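Local structure of Myo-inositol phosphohydrolase (Mitsuokella multacida, 4WU3) at residues 552-564 against 603-615. The protein probably removes phosphate groups from myo-inositol phosphates such as phytate by hydrolysis, as a member of the PTP-like phytase family. The protein carries 2 engineered substitutions. Residues are numbered along the deposited sequence; the frame is centred on the assembly and turned at random.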
loop_
_atom_site.group_PDB
_atom_site.type_symbol
_atom_site.label_atom_id
_atom_site.label_comp_id
_atom_site.label_asym_id
_atom_site.label_seq_id
_atom_site.Cartn_x
_atom_site.Cartn_y
_atom_site.Cartn_z
ATOM N N ALA A 552 -39.642 -14.328 12.059
ATOM C CA ALA A 552 -39.149 -15.181 13.129
ATOM C C ALA A 552 -39.245 -14.488 14.489
ATOM O O ALA A 552 -39.529 -15.129 15.500
ATOM C CB ALA A 552 -37.711 -15.595 12.844
ATOM N N MET A 553 -39.002 -13.181 14.521
ATOM C CA MET A 553 -39.092 -12.434 15.775
ATOM C C MET A 553 -40.533 -12.333 16.273
ATOM O O MET A 553 -40.799 -12.455 17.469
ATOM C CB MET A 553 -38.505 -11.034 15.609
ATOM C CG MET A 553 -36.992 -11.002 15.677
ATOM S SD MET A 553 -36.362 -9.324 15.643
ATOM C CE MET A 553 -36.124 -9.043 13.890
ATOM N N TYR A 554 -41.458 -12.090 15.354
ATOM C CA TYR A 554 -42.867 -12.032 15.695
ATOM C C TYR A 554 -43.384 -13.414 16.119
ATOM O O TYR A 554 -44.082 -13.537 17.121
ATOM C CB TYR A 554 -43.662 -11.495 14.505
ATOM C CG TYR A 554 -45.123 -11.250 14.783
ATOM C CD1 TYR A 554 -45.524 -10.495 15.875
ATOM C CD2 TYR A 554 -46.101 -11.743 13.940
ATOM C CE1 TYR A 554 -46.860 -10.259 16.128
ATOM C CE2 TYR A 554 -47.439 -11.505 14.185
ATOM C CZ TYR A 554 -47.813 -10.763 15.280
ATOM O OH TYR A 554 -49.153 -10.532 15.524
ATOM N N ASP A 555 -43.040 -14.451 15.356
ATOM C CA ASP A 555 -43.392 -15.816 15.714
ATOM C C ASP A 555 -42.981 -16.098 17.166
ATOM O O ASP A 555 -43.804 -16.538 17.974
ATOM C CB ASP A 555 -42.720 -16.798 14.754
ATOM C CG ASP A 555 -43.349 -18.202 14.781
ATOM O OD1 ASP A 555 -44.242 -18.475 15.621
ATOM O OD2 ASP A 555 -42.933 -19.046 13.950
ATOM N N MET A 556 -41.717 -15.823 17.494
ATOM C CA MET A 556 -41.189 -16.072 18.835
ATOM C C MET A 556 -41.996 -15.330 19.873
ATOM O O MET A 556 -42.342 -15.884 20.923
ATOM C CB MET A 556 -39.751 -15.574 18.976
ATOM C CG MET A 556 -38.692 -16.470 18.393
ATOM S SD MET A 556 -37.076 -15.680 18.515
ATOM C CE MET A 556 -36.409 -16.151 16.929
ATOM N N MET A 557 -42.240 -14.054 19.605
ATOM C CA MET A 557 -42.944 -13.207 20.553
ATOM C C MET A 557 -44.289 -13.827 20.918
ATOM O O MET A 557 -44.690 -13.803 22.073
ATOM C CB MET A 557 -43.148 -11.794 19.984
ATOM C CG MET A 557 -41.885 -10.934 19.951
ATOM S SD MET A 557 -42.057 -9.417 18.982
ATOM C CE MET A 557 -43.078 -8.425 20.071
ATOM N N LYS A 558 -44.978 -14.379 19.925
ATOM C CA LYS A 558 -46.344 -14.882 20.105
ATOM C C LYS A 558 -46.352 -16.320 20.616
ATOM O O LYS A 558 -47.319 -16.765 21.215
ATOM C CB LYS A 558 -47.109 -14.814 18.773
ATOM C CG LYS A 558 -47.146 -13.435 18.126
ATOM C CD LYS A 558 -48.200 -12.542 18.754
ATOM C CE LYS A 558 -49.603 -12.990 18.368
ATOM N NZ LYS A 558 -50.645 -12.083 18.921
ATOM N N ASN A 559 -45.259 -17.036 20.381
ATOM C CA ASN A 559 -45.170 -18.439 20.743
ATOM C C ASN A 559 -43.861 -18.725 21.457
ATOM O O ASN A 559 -43.035 -19.488 20.963
ATOM C CB ASN A 559 -45.274 -19.305 19.491
ATOM C CG ASN A 559 -46.609 -19.154 18.796
ATOM O OD1 ASN A 559 -47.603 -19.727 19.214
ATOM N ND2 ASN A 559 -46.640 -18.367 17.748
ATOM N N PRO A 560 -43.668 -18.106 22.630
ATOM C CA PRO A 560 -42.412 -18.236 23.366
ATOM C C PRO A 560 -42.159 -19.663 23.885
ATOM O O PRO A 560 -41.043 -19.984 24.295
ATOM C CB PRO A 560 -42.567 -17.229 24.511
ATOM C CG PRO A 560 -44.035 -17.020 24.657
ATOM C CD PRO A 560 -44.629 -17.212 23.301
ATOM N N ASP A 561 -43.180 -20.511 23.847
ATOM C CA ASP A 561 -43.037 -21.902 24.275
ATOM C C ASP A 561 -42.439 -22.804 23.190
ATOM O O ASP A 561 -42.142 -23.963 23.442
ATOM C CB ASP A 561 -44.391 -22.462 24.704
ATOM C CG ASP A 561 -45.464 -22.288 23.631
ATOM O OD1 ASP A 561 -45.406 -21.307 22.855
ATOM O OD2 ASP A 561 -46.384 -23.126 23.583
ATOM N N VAL A 562 -42.267 -22.275 21.983
ATOM C CA VAL A 562 -41.655 -23.044 20.905
ATOM C C VAL A 562 -40.141 -22.802 20.856
ATOM O O VAL A 562 -39.674 -21.698 21.114
ATOM C CB VAL A 562 -42.300 -22.687 19.565
ATOM C CG1 VAL A 562 -41.600 -23.416 18.427
ATOM C CG2 VAL A 562 -43.789 -23.018 19.608
ATOM N N SER A 563 -39.368 -23.837 20.546
ATOM C CA SER A 563 -37.904 -23.713 20.605
ATOM C C SER A 563 -37.358 -22.772 19.531
ATOM O O SER A 563 -38.004 -22.537 18.512
ATOM C CB SER A 563 -37.243 -25.086 20.490
ATOM O OG SER A 563 -37.487 -25.677 19.224
ATOM N N LEU A 564 -36.171 -22.219 19.759
ATOM C CA LEU A 564 -35.557 -21.355 18.759
ATOM C C LEU A 564 -35.439 -22.103 17.434
ATOM O O LEU A 564 -35.843 -21.613 16.387
ATOM C CB LEU A 564 -34.188 -20.880 19.211
ATOM C CG LEU A 564 -33.462 -19.998 18.182
ATOM C CD1 LEU A 564 -34.300 -18.766 17.892
ATOM C CD2 LEU A 564 -32.090 -19.586 18.685
ATOM N N ILE A 603 -30.103 -13.366 16.677
ATOM C CA ILE A 603 -31.424 -13.996 16.691
ATOM C C ILE A 603 -31.580 -14.874 17.935
ATOM O O ILE A 603 -32.673 -14.971 18.491
ATOM C CB ILE A 603 -31.723 -14.806 15.417
ATOM C CG1 ILE A 603 -33.200 -15.233 15.378
ATOM C CG2 ILE A 603 -30.842 -16.041 15.338
ATOM C CD1 ILE A 603 -34.186 -14.086 15.381
ATOM N N GLU A 604 -30.486 -15.497 18.375
ATOM C CA GLU A 604 -30.467 -16.207 19.652
ATOM C C GLU A 604 -30.669 -15.262 20.818
ATOM O O GLU A 604 -31.404 -15.579 21.761
ATOM C CB GLU A 604 -29.137 -16.909 19.872
ATOM C CG GLU A 604 -28.971 -18.176 19.074
ATOM C CD GLU A 604 -27.708 -18.928 19.436
ATOM O OE1 GLU A 604 -26.787 -18.317 20.021
ATOM O OE2 GLU A 604 -27.635 -20.136 19.131
ATOM N N LYS A 605 -29.984 -14.124 20.787
ATOM C CA LYS A 605 -30.165 -13.142 21.840
ATOM C C LYS A 605 -31.635 -12.761 21.907
ATOM O O LYS A 605 -32.247 -12.769 22.981
ATOM C CB LYS A 605 -29.275 -11.922 21.629
ATOM C CG LYS A 605 -27.830 -12.181 22.031
ATOM C CD LYS A 605 -27.041 -10.902 22.254
ATOM C CE LYS A 605 -25.702 -11.211 22.911
ATOM N NZ LYS A 605 -24.860 -9.998 23.116
ATOM N N PHE A 606 -32.222 -12.469 20.756
ATOM C CA PHE A 606 -33.602 -12.025 20.748
ATOM C C PHE A 606 -34.527 -13.100 21.312
ATOM O O PHE A 606 -35.506 -12.787 21.965
ATOM C CB PHE A 606 -34.050 -11.615 19.352
ATOM C CG PHE A 606 -35.429 -11.061 19.324
ATOM C CD1 PHE A 606 -35.643 -9.725 19.585
ATOM C CD2 PHE A 606 -36.517 -11.883 19.076
ATOM C CE1 PHE A 606 -36.914 -9.210 19.573
ATOM C CE2 PHE A 606 -37.796 -11.371 19.065
ATOM C CZ PHE A 606 -37.992 -10.033 19.315
ATOM N N TYR A 607 -34.213 -14.365 21.064
ATOM C CA TYR A 607 -34.968 -15.459 21.663
ATOM C C TYR A 607 -34.922 -15.360 23.185
ATOM O O TYR A 607 -35.955 -15.483 23.859
ATOM C CB TYR A 607 -34.418 -16.804 21.212
ATOM C CG TYR A 607 -35.167 -17.975 21.790
ATOM C CD1 TYR A 607 -36.326 -18.447 21.187
ATOM C CD2 TYR A 607 -34.733 -18.592 22.953
ATOM C CE1 TYR A 607 -37.030 -19.510 21.719
ATOM C CE2 TYR A 607 -35.425 -19.660 23.494
ATOM C CZ TYR A 607 -36.573 -20.115 22.873
ATOM O OH TYR A 607 -37.265 -21.174 23.415
ATOM N N GLN A 608 -33.730 -15.109 23.727
ATOM C CA GLN A 608 -33.579 -14.947 25.174
ATOM C C GLN A 608 -34.402 -13.764 25.682
ATOM O O GLN A 608 -35.034 -13.833 26.744
ATOM C CB GLN A 608 -32.111 -14.740 25.572
ATOM C CG GLN A 608 -31.951 -14.518 27.073
ATOM C CD GLN A 608 -30.515 -14.338 27.529
ATOM O OE1 GLN A 608 -29.584 -14.399 26.734
ATOM N NE2 GLN A 608 -30.341 -14.101 28.828
ATOM N N TYR A 609 -34.366 -12.670 24.932
ATOM C CA TYR A 609 -35.099 -11.477 25.308
ATOM C C TYR A 609 -36.584 -11.804 25.464
ATOM O O TYR A 609 -37.239 -11.347 26.396
ATOM C CB TYR A 609 -34.892 -10.377 24.264
ATOM C CG TYR A 609 -35.920 -9.272 24.330
ATOM C CD1 TYR A 609 -35.866 -8.308 25.326
ATOM C CD2 TYR A 609 -36.942 -9.182 23.387
ATOM C CE1 TYR A 609 -36.805 -7.295 25.393
ATOM C CE2 TYR A 609 -37.880 -8.165 23.451
ATOM C CZ TYR A 609 -37.804 -7.230 24.464
ATOM O OH TYR A 609 -38.717 -6.210 24.552
ATOM N N VAL A 610 -37.107 -12.592 24.536
ATOM C CA VAL A 610 -38.504 -12.974 24.565
ATOM C C VAL A 610 -38.776 -13.849 25.785
ATOM O O VAL A 610 -39.720 -13.617 26.532
ATOM C CB VAL A 610 -38.907 -13.732 23.286
ATOM C CG1 VAL A 610 -40.255 -14.393 23.473
ATOM C CG2 VAL A 610 -38.947 -12.784 22.097
ATOM N N GLN A 611 -37.950 -14.862 25.980
ATOM C CA GLN A 611 -38.127 -15.750 27.121
ATOM C C GLN A 611 -38.323 -14.955 28.408
ATOM O O GLN A 611 -39.157 -15.315 29.234
ATOM C CB GLN A 611 -36.923 -16.675 27.266
ATOM C CG GLN A 611 -36.832 -17.736 26.183
ATOM C CD GLN A 611 -38.048 -18.650 26.151
ATOM O OE1 GLN A 611 -38.408 -19.252 27.154
ATOM N NE2 GLN A 611 -38.688 -18.744 25.002
ATOM N N GLU A 612 -37.579 -13.858 28.542
ATOM C CA GLU A 612 -37.511 -13.081 29.782
ATOM C C GLU A 612 -38.522 -11.958 29.904
ATOM O O GLU A 612 -38.737 -11.460 31.008
ATOM C CB GLU A 612 -36.126 -12.444 29.928
ATOM C CG GLU A 612 -35.028 -13.435 30.248
ATOM C CD GLU A 612 -33.677 -12.774 30.409
ATOM O OE1 GLU A 612 -33.621 -11.537 30.596
ATOM O OE2 GLU A 612 -32.669 -13.500 30.349
ATOM N N ASN A 613 -39.113 -11.523 28.789
ATOM C CA ASN A 613 -39.960 -10.329 28.811
ATOM C C ASN A 613 -41.356 -10.492 28.223
ATOM O O ASN A 613 -42.149 -9.557 28.273
ATOM C CB ASN A 613 -39.259 -9.164 28.099
ATOM C CG ASN A 613 -38.006 -8.705 28.818
ATOM O OD1 ASN A 613 -38.042 -7.773 29.624
ATOM N ND2 ASN A 613 -36.882 -9.344 28.514
ATOM N N HIS A 614 -41.673 -11.654 27.666
ATOM C CA HIS A 614 -42.993 -11.832 27.053
ATOM C C HIS A 614 -44.117 -11.831 28.101
ATOM O O HIS A 614 -45.215 -11.339 27.842
ATOM C CB HIS A 614 -43.046 -13.117 26.231
ATOM C CG HIS A 614 -43.234 -14.346 27.057
ATOM N ND1 HIS A 614 -42.181 -15.040 27.605
ATOM C CD2 HIS A 614 -44.355 -14.998 27.440
ATOM C CE1 HIS A 614 -42.645 -16.073 28.286
ATOM N NE2 HIS A 614 -43.962 -16.068 28.202
ATOM N N ALA A 615 -43.833 -12.361 29.286
ATOM C CA ALA A 615 -44.855 -12.513 30.326
ATOM C C ALA A 615 -45.598 -11.214 30.626
ATOM O O ALA A 615 -46.819 -11.212 30.708
ATOM C CB ALA A 615 -44.239 -13.061 31.601
#
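Helix 545-558, which follows the 540-546 phosphate-binding loop lining the inositol tetrakisphosphate pocket, packs against helix 593-613, M553, M556 and M557 facing F606, Y607 and V610; the axes of 552-558 and 603-613 approach to 9.6 Å and cross at -25°. M556 is a knob in the hole formed by I603, F606, Y607 and V610. Its SD lies in the plane of the F606 ring, at the edge, 3.9 Å from F606 CD2, while its CE presses on I603 CD1. M553 instead takes a face of that ring: its SD stands 3.9 Å from the F606 centroid, almost on the normal, a Met-aromatic contact. With CG anti to the backbone N (chi1 -176°), F606 reaches across to both methionines. Beyond the first helix, the type I turn from N559 to V562 meets Q611 and H614. Q611 NE2 donates to P560 O (2.8 Å, 160° at the hydrogen) along a lone pair in the carbonyl plane, and P560 CG sits over a face of H614, 3.6 Å from its centroid. H614 ND1 bonds V610 O (3.0 Å), fixing the ring's rotation; an alanine here would probably leave P560 without its CH-pi partner. L564 CB covers a Y607 face at 4.0 Å from the centroid. M556 among four residues of the facing helix is a knob-into-hole contact, between helices crossing at a shallow angle beside the central sheet of the PTP-like fold.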